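Local coordinates for RNA-binding protein RO60 (Deinococcus radiodurans, PDB 2NVO), which binds several small RNAs that accumulate during recovery from ultraviolet irradiation and contributes to the organism's resistance to that radiation, at residues A[418-423]-A[427-432]; A[390-395]-A[461-466]; A[109-114]-A[141-146]; A[78-83]-A[116-121]. All blocks are in the same frame, centred on the assembly; numbering follows the deposited sequence.

Contact 1 (A[418-423]-A[427-432])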
loop_
_atom_site.group_PDB
_atom_site.type_symbol
_atom_site.label_atom_id
_atom_site.label_comp_id
_atom_site.label_asym_id
_atom_site.label_seq_id
_atom_site.Cartn_x
_atom_site.Cartn_y
_atom_site.Cartn_z
ATOM N N LEU A 418 -28.287 -11.021 -1.815
ATOM C CA LEU A 418 -27.588 -12.186 -1.286
ATOM C C LEU A 418 -28.003 -12.403 0.161
ATOM O O LEU A 418 -27.818 -13.479 0.721
ATOM C CB LEU A 418 -26.062 -12.005 -1.394
ATOM C CG LEU A 418 -25.314 -12.596 -2.596
ATOM C CD1 LEU A 418 -26.185 -12.826 -3.828
ATOM C CD2 LEU A 418 -24.024 -11.828 -2.949
ATOM N N GLY A 419 -28.584 -11.375 0.767
ATOM C CA GLY A 419 -29.047 -11.486 2.139
ATOM C C GLY A 419 -27.916 -11.557 3.144
ATOM O O GLY A 419 -28.083 -12.074 4.246
ATOM N N ILE A 420 -26.747 -11.043 2.772
ATOM C CA ILE A 420 -25.665 -10.909 3.730
ATOM C C ILE A 420 -25.941 -9.731 4.651
ATOM O O ILE A 420 -26.326 -8.661 4.200
ATOM C CB ILE A 420 -24.308 -10.699 3.047
ATOM C CG1 ILE A 420 -23.984 -11.905 2.163
ATOM C CG2 ILE A 420 -23.218 -10.505 4.087
ATOM C CD1 ILE A 420 -23.037 -11.589 1.035
ATOM N N THR A 421 -25.726 -9.923 5.948
ATOM C CA THR A 421 -25.942 -8.842 6.911
ATOM C C THR A 421 -24.736 -8.682 7.814
ATOM O O THR A 421 -23.821 -9.526 7.800
ATOM C CB THR A 421 -27.194 -9.105 7.779
ATOM O OG1 THR A 421 -26.868 -10.030 8.818
ATOM C CG2 THR A 421 -28.316 -9.674 6.927
ATOM N N PRO A 422 -24.724 -7.599 8.610
ATOM C CA PRO A 422 -23.634 -7.330 9.537
ATOM C C PRO A 422 -23.530 -8.422 10.588
ATOM O O PRO A 422 -22.511 -8.499 11.276
ATOM C CB PRO A 422 -24.043 -6.006 10.190
ATOM C CG PRO A 422 -25.097 -5.437 9.316
ATOM C CD PRO A 422 -25.801 -6.597 8.740
ATOM N N ARG A 423 -24.550 -9.265 10.700
ATOM C CA ARG A 423 -24.519 -10.368 11.660
ATOM C C ARG A 423 -23.816 -11.607 11.117
ATOM O O ARG A 423 -23.495 -12.530 11.862
ATOM C CB ARG A 423 -25.931 -10.725 12.131
ATOM C CG ARG A 423 -26.442 -9.814 13.244
ATOM C CD ARG A 423 -27.961 -9.798 13.338
ATOM N NE ARG A 423 -28.550 -8.961 12.298
ATOM C CZ ARG A 423 -29.191 -9.438 11.241
ATOM N NH1 ARG A 423 -29.331 -10.753 11.094
ATOM N NH2 ARG A 423 -29.688 -8.605 10.337
ATOM N N GLU A 427 -17.351 -16.694 6.944
ATOM C CA GLU A 427 -17.766 -17.988 6.406
ATOM C C GLU A 427 -19.220 -18.028 5.900
ATOM O O GLU A 427 -19.482 -18.545 4.828
ATOM C CB GLU A 427 -17.526 -19.086 7.452
ATOM C CG GLU A 427 -16.288 -18.844 8.347
ATOM C CD GLU A 427 -16.557 -17.854 9.497
ATOM O OE1 GLU A 427 -17.483 -18.088 10.317
ATOM O OE2 GLU A 427 -15.828 -16.854 9.597
ATOM N N SER A 428 -20.168 -17.455 6.646
ATOM C CA SER A 428 -21.555 -17.499 6.192
ATOM C C SER A 428 -21.796 -16.552 5.005
ATOM O O SER A 428 -22.580 -16.853 4.111
ATOM C CB SER A 428 -22.550 -17.251 7.351
ATOM O OG SER A 428 -22.387 -15.965 7.920
ATOM N N ALA A 429 -21.113 -15.413 4.995
ATOM C CA ALA A 429 -21.179 -14.488 3.858
ATOM C C ALA A 429 -20.602 -15.143 2.590
ATOM O O ALA A 429 -21.137 -14.991 1.507
ATOM C CB ALA A 429 -20.420 -13.218 4.170
ATOM N N MET A 430 -19.490 -15.854 2.741
ATOM C CA MET A 430 -18.896 -16.552 1.604
ATOM C C MET A 430 -19.903 -17.492 0.947
ATOM O O MET A 430 -20.019 -17.534 -0.276
ATOM C CB MET A 430 -17.640 -17.327 2.042
ATOM C CG MET A 430 -16.409 -16.446 2.213
ATOM S SD MET A 430 -15.010 -17.366 2.872
ATOM C CE MET A 430 -14.740 -18.542 1.543
ATOM N N GLN A 431 -20.634 -18.250 1.760
ATOM C CA GLN A 431 -21.622 -19.190 1.230
ATOM C C GLN A 431 -22.809 -18.495 0.562
ATOM O O GLN A 431 -23.286 -18.942 -0.480
ATOM C CB GLN A 431 -22.109 -20.144 2.324
ATOM C CG GLN A 431 -21.041 -21.108 2.822
ATOM C CD GLN A 431 -21.409 -21.759 4.149
ATOM O OE1 GLN A 431 -20.775 -22.729 4.572
ATOM N NE2 GLN A 431 -22.434 -21.216 4.824
ATOM N N LYS A 432 -23.278 -17.394 1.151
ATOM C CA LYS A 432 -24.338 -16.613 0.526
ATOM C C LYS A 432 -23.896 -16.035 -0.801
ATOM O O LYS A 432 -24.725 -15.708 -1.634
ATOM C CB LYS A 432 -24.821 -15.490 1.461
ATOM C CG LYS A 432 -25.642 -16.015 2.633
ATOM C CD LYS A 432 -26.052 -14.889 3.606
ATOM C CE LYS A 432 -26.870 -15.465 4.772
ATOM N NZ LYS A 432 -26.961 -14.481 5.866
HETATM O O HOH W 1 -27.439 -15.537 -1.257
#

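Contact 2 (A[390-395]-A[461-466])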
loop_
_atom_site.group_PDB
_atom_site.type_symbol
_atom_site.label_atom_id
_atom_site.label_comp_id
_atom_site.label_asym_id
_atom_site.label_seq_id
_atom_site.Cartn_x
_atom_site.Cartn_y
_atom_site.Cartn_z
ATOM N N MET A 390 -13.836 -15.231 -0.953
ATOM C CA MET A 390 -13.491 -14.805 0.400
ATOM C C MET A 390 -13.236 -13.297 0.468
ATOM O O MET A 390 -13.720 -12.616 1.378
ATOM C CB MET A 390 -12.282 -15.590 0.911
ATOM C CG MET A 390 -11.955 -15.335 2.376
ATOM S SD MET A 390 -10.445 -16.164 2.910
ATOM C CE MET A 390 -10.885 -17.885 2.670
ATOM N N ALA A 391 -12.465 -12.776 -0.484
ATOM C CA ALA A 391 -12.138 -11.352 -0.491
ATOM C C ALA A 391 -13.395 -10.485 -0.617
ATOM O O ALA A 391 -13.552 -9.496 0.117
ATOM C CB ALA A 391 -11.143 -11.015 -1.603
ATOM N N ALA A 392 -14.263 -10.839 -1.561
ATOM C CA ALA A 392 -15.501 -10.115 -1.802
ATOM C C ALA A 392 -16.466 -10.182 -0.594
ATOM O O ALA A 392 -17.167 -9.197 -0.281
ATOM C CB ALA A 392 -16.184 -10.634 -3.079
ATOM N N ALA A 393 -16.511 -11.343 0.060
ATOM C CA ALA A 393 -17.320 -11.507 1.264
ATOM C C ALA A 393 -16.797 -10.662 2.401
ATOM O O ALA A 393 -17.595 -10.069 3.157
ATOM C CB ALA A 393 -17.415 -12.983 1.685
ATOM N N ALA A 394 -15.467 -10.611 2.537
ATOM C CA ALA A 394 -14.810 -9.753 3.523
ATOM C C ALA A 394 -15.164 -8.272 3.287
ATOM O O ALA A 394 -15.575 -7.557 4.222
ATOM C CB ALA A 394 -13.267 -9.960 3.495
ATOM N N MET A 395 -15.036 -7.825 2.032
ATOM C CA MET A 395 -15.321 -6.436 1.679
ATOM C C MET A 395 -16.811 -6.102 1.854
ATOM O O MET A 395 -17.159 -4.973 2.178
ATOM C CB MET A 395 -14.878 -6.124 0.243
ATOM C CG MET A 395 -13.343 -6.146 0.035
ATOM S SD MET A 395 -12.442 -5.026 1.142
ATOM C CE MET A 395 -13.009 -3.429 0.607
ATOM N N VAL A 461 -20.341 -1.060 -6.483
ATOM C CA VAL A 461 -19.070 -1.791 -6.520
ATOM C C VAL A 461 -19.324 -3.211 -7.005
ATOM O O VAL A 461 -20.146 -3.927 -6.440
ATOM C CB VAL A 461 -18.367 -1.874 -5.137
ATOM C CG1 VAL A 461 -16.991 -2.545 -5.309
ATOM C CG2 VAL A 461 -18.188 -0.489 -4.542
ATOM N N VAL A 462 -18.627 -3.606 -8.060
ATOM C CA VAL A 462 -18.761 -4.953 -8.577
ATOM C C VAL A 462 -17.520 -5.744 -8.200
ATOM O O VAL A 462 -16.410 -5.279 -8.419
ATOM C CB VAL A 462 -18.909 -4.946 -10.114
ATOM C CG1 VAL A 462 -18.797 -6.411 -10.684
ATOM C CG2 VAL A 462 -20.238 -4.290 -10.499
ATOM N N TYR A 463 -17.712 -6.936 -7.653
ATOM C CA TYR A 463 -16.586 -7.798 -7.341
ATOM C C TYR A 463 -16.622 -9.035 -8.242
ATOM O O TYR A 463 -17.621 -9.754 -8.274
ATOM C CB TYR A 463 -16.623 -8.206 -5.864
ATOM C CG TYR A 463 -16.123 -7.125 -4.940
ATOM C CD1 TYR A 463 -14.756 -6.898 -4.795
ATOM C CD2 TYR A 463 -17.008 -6.335 -4.201
ATOM C CE1 TYR A 463 -14.274 -5.905 -3.939
ATOM C CE2 TYR A 463 -16.540 -5.331 -3.340
ATOM C CZ TYR A 463 -15.171 -5.134 -3.208
ATOM O OH TYR A 463 -14.681 -4.154 -2.366
ATOM N N THR A 464 -15.519 -9.281 -8.948
ATOM C CA THR A 464 -15.398 -10.457 -9.802
ATOM C C THR A 464 -13.967 -11.020 -9.681
ATOM O O THR A 464 -13.154 -10.481 -8.940
ATOM C CB THR A 464 -15.795 -10.144 -11.273
ATOM O OG1 THR A 464 -15.878 -11.366 -12.028
ATOM C CG2 THR A 464 -14.806 -9.224 -11.925
ATOM N N ASP A 465 -13.686 -12.142 -10.341
ATOM C CA ASP A 465 -12.313 -12.651 -10.304
ATOM C C ASP A 465 -11.581 -12.040 -11.485
ATOM O O ASP A 465 -10.856 -11.052 -11.359
ATOM C CB ASP A 465 -12.235 -14.189 -10.262
ATOM C CG ASP A 465 -13.281 -14.883 -11.145
ATOM O OD1 ASP A 465 -13.933 -14.243 -11.985
ATOM O OD2 ASP A 465 -13.443 -16.099 -10.979
ATOM N N ASN A 466 -11.845 -12.592 -12.664
ATOM C CA ASN A 466 -11.354 -12.002 -13.871
ATOM C C ASN A 466 -12.354 -12.168 -15.021
ATOM O O ASN A 466 -11.953 -12.333 -16.146
ATOM C CB ASN A 466 -9.967 -12.579 -14.197
ATOM C CG ASN A 466 -9.996 -14.075 -14.506
ATOM O OD1 ASN A 466 -11.006 -14.753 -14.304
ATOM N ND2 ASN A 466 -8.877 -14.593 -15.010
#

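Contact 3 (A[109-114]-A[141-146])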
loop_
_atom_site.group_PDB
_atom_site.type_symbol
_atom_site.label_atom_id
_atom_site.label_comp_id
_atom_site.label_asym_id
_atom_site.label_seq_id
_atom_site.Cartn_x
_atom_site.Cartn_y
_atom_site.Cartn_z
ATOM N N ILE A 109 9.057 18.888 -12.978
ATOM C CA ILE A 109 9.008 20.308 -12.675
ATOM C C ILE A 109 10.417 20.832 -12.371
ATOM O O ILE A 109 10.906 21.756 -13.024
ATOM C CB ILE A 109 8.080 20.592 -11.484
ATOM C CG1 ILE A 109 6.674 20.044 -11.746
ATOM C CG2 ILE A 109 8.033 22.096 -11.193
ATOM C CD1 ILE A 109 5.756 20.129 -10.526
ATOM N N ALA A 110 11.072 20.214 -11.396
ATOM C CA ALA A 110 12.396 20.633 -10.963
ATOM C C ALA A 110 13.395 20.689 -12.112
ATOM O O ALA A 110 14.239 21.586 -12.156
ATOM C CB ALA A 110 12.915 19.716 -9.853
ATOM N N LYS A 111 13.294 19.744 -13.041
ATOM C CA LYS A 111 14.305 19.607 -14.085
ATOM C C LYS A 111 13.938 20.290 -15.393
ATOM O O LYS A 111 14.820 20.705 -16.132
ATOM C CB LYS A 111 14.620 18.135 -14.364
ATOM C CG LYS A 111 15.179 17.363 -13.178
ATOM C CD LYS A 111 16.558 17.835 -12.768
ATOM C CE LYS A 111 17.579 17.632 -13.878
ATOM N NZ LYS A 111 18.983 17.695 -13.373
ATOM N N THR A 112 12.649 20.398 -15.695
ATOM C CA THR A 112 12.251 20.858 -17.022
ATOM C C THR A 112 11.189 21.960 -17.068
ATOM O O THR A 112 10.750 22.349 -18.153
ATOM C CB THR A 112 11.797 19.684 -17.919
ATOM O OG1 THR A 112 10.485 19.253 -17.535
ATOM C CG2 THR A 112 12.780 18.523 -17.824
ATOM N N ALA A 113 10.769 22.467 -15.914
ATOM C CA ALA A 113 9.830 23.582 -15.913
ATOM C C ALA A 113 10.501 24.799 -16.550
ATOM O O ALA A 113 11.657 25.094 -16.249
ATOM C CB ALA A 113 9.371 23.903 -14.499
ATOM N N PRO A 114 9.782 25.501 -17.443
ATOM C CA PRO A 114 10.333 26.659 -18.164
ATOM C C PRO A 114 10.886 27.750 -17.241
ATOM O O PRO A 114 11.903 28.365 -17.562
ATOM C CB PRO A 114 9.128 27.194 -18.942
ATOM C CG PRO A 114 8.210 26.026 -19.078
ATOM C CD PRO A 114 8.395 25.205 -17.841
ATOM N N ALA A 141 16.689 8.806 -9.986
ATOM C CA ALA A 141 16.504 7.951 -11.160
ATOM C C ALA A 141 15.543 8.589 -12.168
ATOM O O ALA A 141 15.721 8.440 -13.369
ATOM C CB ALA A 141 16.014 6.572 -10.754
ATOM N N PHE A 142 14.526 9.304 -11.680
ATOM C CA PHE A 142 13.606 10.029 -12.564
ATOM C C PHE A 142 14.274 11.276 -13.156
ATOM O O PHE A 142 14.112 11.587 -14.339
ATOM C CB PHE A 142 12.336 10.468 -11.822
ATOM C CG PHE A 142 11.383 9.347 -11.498
ATOM C CD1 PHE A 142 10.957 8.460 -12.484
ATOM C CD2 PHE A 142 10.884 9.200 -10.207
ATOM C CE1 PHE A 142 10.067 7.431 -12.178
ATOM C CE2 PHE A 142 9.994 8.164 -9.896
ATOM C CZ PHE A 142 9.588 7.290 -10.876
ATOM N N ALA A 143 15.017 11.995 -12.321
ATOM C CA ALA A 143 15.623 13.261 -12.729
ATOM C C ALA A 143 16.793 13.094 -13.701
ATOM O O ALA A 143 17.034 13.963 -14.537
ATOM C CB ALA A 143 16.066 14.060 -11.500
ATOM N N ASP A 144 17.525 11.987 -13.595
ATOM C CA ASP A 144 18.751 11.856 -14.371
ATOM C C ASP A 144 18.474 11.726 -15.864
ATOM O O ASP A 144 19.386 11.820 -16.680
ATOM C CB ASP A 144 19.699 10.760 -13.839
ATOM C CG ASP A 144 19.207 9.330 -14.109
ATOM O OD1 ASP A 144 18.343 9.114 -14.988
ATOM O OD2 ASP A 144 19.722 8.410 -13.430
ATOM N N ALA A 145 17.206 11.549 -16.214
ATOM C CA ALA A 145 16.813 11.484 -17.614
ATOM C C ALA A 145 16.259 12.813 -18.105
ATOM O O ALA A 145 15.629 12.866 -19.156
ATOM C CB ALA A 145 15.789 10.385 -17.822
ATOM N N LEU A 146 16.501 13.885 -17.355
ATOM C CA LEU A 146 15.891 15.170 -17.669
ATOM C C LEU A 146 16.899 16.322 -17.680
ATOM O O LEU A 146 16.566 17.439 -18.087
ATOM C CB LEU A 146 14.768 15.491 -16.674
ATOM C CG LEU A 146 13.686 14.445 -16.393
ATOM C CD1 LEU A 146 12.750 14.940 -15.301
ATOM C CD2 LEU A 146 12.911 14.102 -17.642
#

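Contact 4 (A[78-83]-A[116-121])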
loop_
_atom_site.group_PDB
_atom_site.type_symbol
_atom_site.label_atom_id
_atom_site.label_comp_id
_atom_site.label_asym_id
_atom_site.label_seq_id
_atom_site.Cartn_x
_atom_site.Cartn_y
_atom_site.Cartn_z
ATOM N N ARG A 78 3.054 24.028 -19.326
ATOM C CA ARG A 78 1.993 25.026 -19.339
ATOM C C ARG A 78 1.852 25.755 -18.003
ATOM O O ARG A 78 1.811 26.984 -17.963
ATOM C CB ARG A 78 0.666 24.371 -19.725
ATOM C CG ARG A 78 -0.312 25.317 -20.395
ATOM C CD ARG A 78 -1.684 24.686 -20.551
ATOM N NE ARG A 78 -1.614 23.242 -20.761
ATOM C CZ ARG A 78 -2.162 22.347 -19.948
ATOM N NH1 ARG A 78 -2.050 21.054 -20.209
ATOM N NH2 ARG A 78 -2.830 22.746 -18.874
ATOM N N ASP A 79 1.785 24.996 -16.913
ATOM C CA ASP A 79 1.610 25.573 -15.579
ATOM C C ASP A 79 2.309 24.733 -14.502
ATOM O O ASP A 79 1.661 24.026 -13.725
ATOM C CB ASP A 79 0.117 25.735 -15.264
ATOM C CG ASP A 79 -0.141 26.502 -13.968
ATOM O OD1 ASP A 79 0.817 26.764 -13.203
ATOM O OD2 ASP A 79 -1.317 26.841 -13.710
ATOM N N ALA A 80 3.634 24.828 -14.461
ATOM C CA ALA A 80 4.434 24.107 -13.476
ATOM C C ALA A 80 4.055 24.482 -12.045
ATOM O O ALA A 80 4.199 23.675 -11.122
ATOM C CB ALA A 80 5.914 24.353 -13.715
ATOM N N ALA A 81 3.567 25.704 -11.856
ATOM C CA ALA A 81 3.219 26.173 -10.519
ATOM C C ALA A 81 2.043 25.404 -9.923
ATOM O O ALA A 81 2.048 25.061 -8.741
ATOM C CB ALA A 81 2.939 27.680 -10.524
ATOM N N LEU A 82 1.022 25.139 -10.727
ATOM C CA LEU A 82 -0.120 24.409 -10.202
ATOM C C LEU A 82 0.211 22.916 -10.131
ATOM O O LEU A 82 -0.210 22.226 -9.205
ATOM C CB LEU A 82 -1.397 24.689 -11.007
ATOM C CG LEU A 82 -2.063 23.607 -11.859
ATOM C CD1 LEU A 82 -3.563 23.671 -11.702
ATOM C CD2 LEU A 82 -1.680 23.737 -13.316
ATOM N N ALA A 83 0.981 22.431 -11.102
ATOM C CA ALA A 83 1.484 21.062 -11.063
ATOM C C ALA A 83 2.120 20.823 -9.703
ATOM O O ALA A 83 1.888 19.801 -9.066
ATOM C CB ALA A 83 2.497 20.834 -12.174
ATOM N N ALA A 116 12.454 29.552 -13.698
ATOM C CA ALA A 116 13.463 29.273 -12.692
ATOM C C ALA A 116 12.853 29.231 -11.300
ATOM O O ALA A 116 13.292 28.470 -10.449
ATOM C CB ALA A 116 14.583 30.314 -12.759
ATOM N N ALA A 117 11.839 30.055 -11.071
ATOM C CA ALA A 117 11.168 30.086 -9.778
ATOM C C ALA A 117 10.425 28.775 -9.517
ATOM O O ALA A 117 10.276 28.347 -8.376
ATOM C CB ALA A 117 10.205 31.263 -9.713
ATOM N N ASP A 118 9.950 28.150 -10.590
ATOM C CA ASP A 118 9.220 26.888 -10.485
ATOM C C ASP A 118 10.174 25.706 -10.276
ATOM O O ASP A 118 9.983 24.901 -9.369
ATOM C CB ASP A 118 8.334 26.682 -11.715
ATOM C CG ASP A 118 7.119 27.593 -11.717
ATOM O OD1 ASP A 118 6.651 27.964 -10.624
ATOM O OD2 ASP A 118 6.622 27.935 -12.807
ATOM N N ARG A 119 11.205 25.615 -11.108
ATOM C CA ARG A 119 12.255 24.628 -10.897
ATOM C C ARG A 119 12.809 24.730 -9.482
ATOM O O ARG A 119 13.127 23.724 -8.852
ATOM C CB ARG A 119 13.384 24.804 -11.917
ATOM C CG ARG A 119 12.979 24.522 -13.353
ATOM C CD ARG A 119 14.196 24.391 -14.269
ATOM N NE ARG A 119 15.048 25.580 -14.235
ATOM C CZ ARG A 119 15.066 26.523 -15.175
ATOM N NH1 ARG A 119 14.283 26.425 -16.243
ATOM N NH2 ARG A 119 15.878 27.567 -15.051
ATOM N N LYS A 120 12.923 25.953 -8.981
ATOM C CA LYS A 120 13.512 26.191 -7.672
ATOM C C LYS A 120 12.573 25.761 -6.549
ATOM O O LYS A 120 13.006 25.200 -5.539
ATOM C CB LYS A 120 13.897 27.674 -7.515
ATOM C CG LYS A 120 15.199 28.057 -8.221
ATOM C CD LYS A 120 15.646 29.491 -7.901
ATOM C CE LYS A 120 14.818 30.534 -8.651
ATOM N NZ LYS A 120 14.960 31.888 -8.051
ATOM N N ALA A 121 11.287 26.041 -6.732
ATOM C CA ALA A 121 10.271 25.669 -5.754
ATOM C C ALA A 121 10.139 24.146 -5.654
ATOM O O ALA A 121 9.949 23.600 -4.564
ATOM C CB ALA A 121 8.936 26.305 -6.111
#

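Contact 1 (A[418-423]-A[427-432])
The turn that links strand 415-417 to helix 426-432 in the VWFA-like domain folds back on the helix it leads into, with Leu-418, Gly-419 and Ile-420 laid along Lys-432 and Ala-429. The main partner is the Lys-432 chain. With CG beside the backbone N (chi1 -72°) and the rest extended, it runs past Ile-420 in the opposite direction, its CB 3.7 Å from Ile-420 CG1. Its NZ then donates to Gly-419 O at 3.1 Å, arriving 36° above the carbonyl plane with a C=O...N angle of 138°. The stronger hold on this ammonium group is a salt bridge to Asp-424, so loop carbonyl and carboxylate fix it together. Gly-419 has a positive phi, which suits glycine. The other branch of Ile-420, CG2, rests on Ala-429 CB at 3.9 Å. Nearer the strand, Leu-418 CG lies 3.3 Å from Lys-432 O. Lys-432 O accepts a hydrogen bond from a water at 2.7 Å, and the same water donates to Leu-418 O at 2.9 Å, tying loop to helix. Further on, Arg-423 N donates to Thr-421 OG1 at 3.1 Å, an ST turn that folds the loop locally. Around this turn, Ile-420 also packs on Leu-400 of helix 388-402 and Thr-408 of strand 405-411, while Met-430, on the helix, leans against helix 388-402.

Contact 2 (A[390-395]-A[461-466])
This is a largely apolar helix-on-sheet contact in the interior of the VWFA-like domain, where Ala-392 and Met-395 of helix 388-402 meet Tyr-463 of the central strand 459-464. The CA atoms of Ala-392 and Tyr-463 are 6.1 Å apart, a close approach that the small alanine permits. Ala-392 CB touches Tyr-463 CB at 3.7 Å, and Ala-392 CA lies over one face of the ring. One turn later Met-395 reaches the far end of the tyrosine: its CB is 3.6 Å from Tyr-463 CZ and 3.3 Å from Tyr-463 OH. The methionine chain crosses the tyrosine at about a right angle and bends at chi2 (-56°) and chi3 (-65°), which curls CE back to 3.5 Å from Tyr-463 OH. At the end of the strand Thr-464 OG1 is hydrogen-bonded to Asp-370, and just past it Asp-465 OD2 to Ser-374, a calcium ligand of the MIDAS-like motif. Between the two segments the contact is van der Waals only: the phenol oxygen packs against three methionine carbons, counting Met-395 CG 3.4 Å from Tyr-463 OH, with no hydrogen bond across, and the polar chemistry is left to the metal-side loop at the strand's C-terminal end.

Contact 3 (A[109-114]-A[141-146])
Lys-111 and Leu-146 meet without a ring or other flat group between them. The one aromatic ring of these segments, Phe-142, packs instead on Leu-103, Leu-104 and Ala-107, further back along helix 100-112, and meets the ring of His-138 with the planes at about 30°. What touches here is aliphatic. Lys-111 CB abuts Leu-146 CB at 3.5 Å, and Leu-146 CD1 adds a second point on the same lysine carbon at 3.8 Å. The lysine then turns twice, at chi2 (-67°) and chi3 (-62°), so that its methylenes run past Ala-143: CG is 3.8 Å from Ala-143 CB, and CE comes 3.8 Å from Ala-143 O. Beside it, Thr-112 CG2 meets the same Leu-146 CB at 3.8 Å, the two side chains crossing at about a right angle. Its hydroxyl is engaged with Leu-108 O on its own helix. A backbone bond from Leu-146 N to Ala-143 O, 2.9 Å long, holds the turn after helix 133-143. The contact thus joins the ends of two helices of the HEAT-like TROVE horseshoe, and 141-146 falls in a region that, by similarity, probably binds RNA. Lys-111 plays two parts: its methylenes pack between the end of helix 100-112 and the end of helix 133-143 with its following turn, while NZ is hydrogen-bonded beyond that turn to Gly-148 O and Thr-153 OG1.

Contact 4 (A[78-83]-A[116-121])
Along 116-121, contact with Ala-80 and Ala-81 of the other segment is made by Asp-118 alone. Ala-116 and Ala-117 precede it in the first turn of helix 116-129; Ala-116 O accepts from Lys-120 N at 2.9 Å and Ala-117 O from Ala-121 N at 3.0 Å, which shows the helix well formed at this point. Asp-118 itself, with CG beside the backbone N (chi1 -73°), directs its carboxylate at the start of helix 80-93. The two oxygens divide the neighbours: Asp-118 OD2 lies 3.8 Å from Ala-80 CB, Asp-118 OD1 lies 3.7 Å from Ala-81 CB, and Asp-118 CB adds a contact with Ala-80 CB at 3.9 Å. No hydrogen bond crosses, although Asp-118 OD2 is 3.9 Å from Ala-81 N. Next in sequence, Arg-119 points away and bonds Ala-113 O in the preceding loop. In the opposite segment Asp-79 is the N-cap of helix 80-93: Asp-79 OD1 accepts from Leu-82 N at 3.0 Å, the donor standing 60° out of the carboxylate plane. A negative charge at a helix start would probably be favoured by the helix dipole, and Asp-118 may profit from that too, though another carboxylate is nearby. Ala-80 also packs on Ile-109 of the intervening helix 100-112. Small alanines at the meeting of two helix starts, separated in sequence by helix 100-112, fit the stacked HEAT-like repeats that build the TROVE horseshoe.

How the contacts relate
The four contacts fall into two pairs on different domains. Contacts 1 and 2 share the VWFA-like domain and touch, Met-430 CG lying 3.6 Å from Ala-393 CB, so helix 388-402 is packed between helix 426-432 and the sheet. The segments of contacts 3 and 4 alternate along the TROVE domain, and the two meet where Arg-119 CB lies 3.3 Å from Ala-110 O. The centres of contacts 1 and 3 are about 52 Å apart, on opposite sides of the chain's centre. Contact 2 is wholly buried and largely apolar; contact 1 is also largely buried but adds a lysine bond and a bridging water. Contacts 3 and 4 are only partly buried: contact 3 uses the methylenes of a lysine, contact 4 an aspartate carboxylate against alanine methyls.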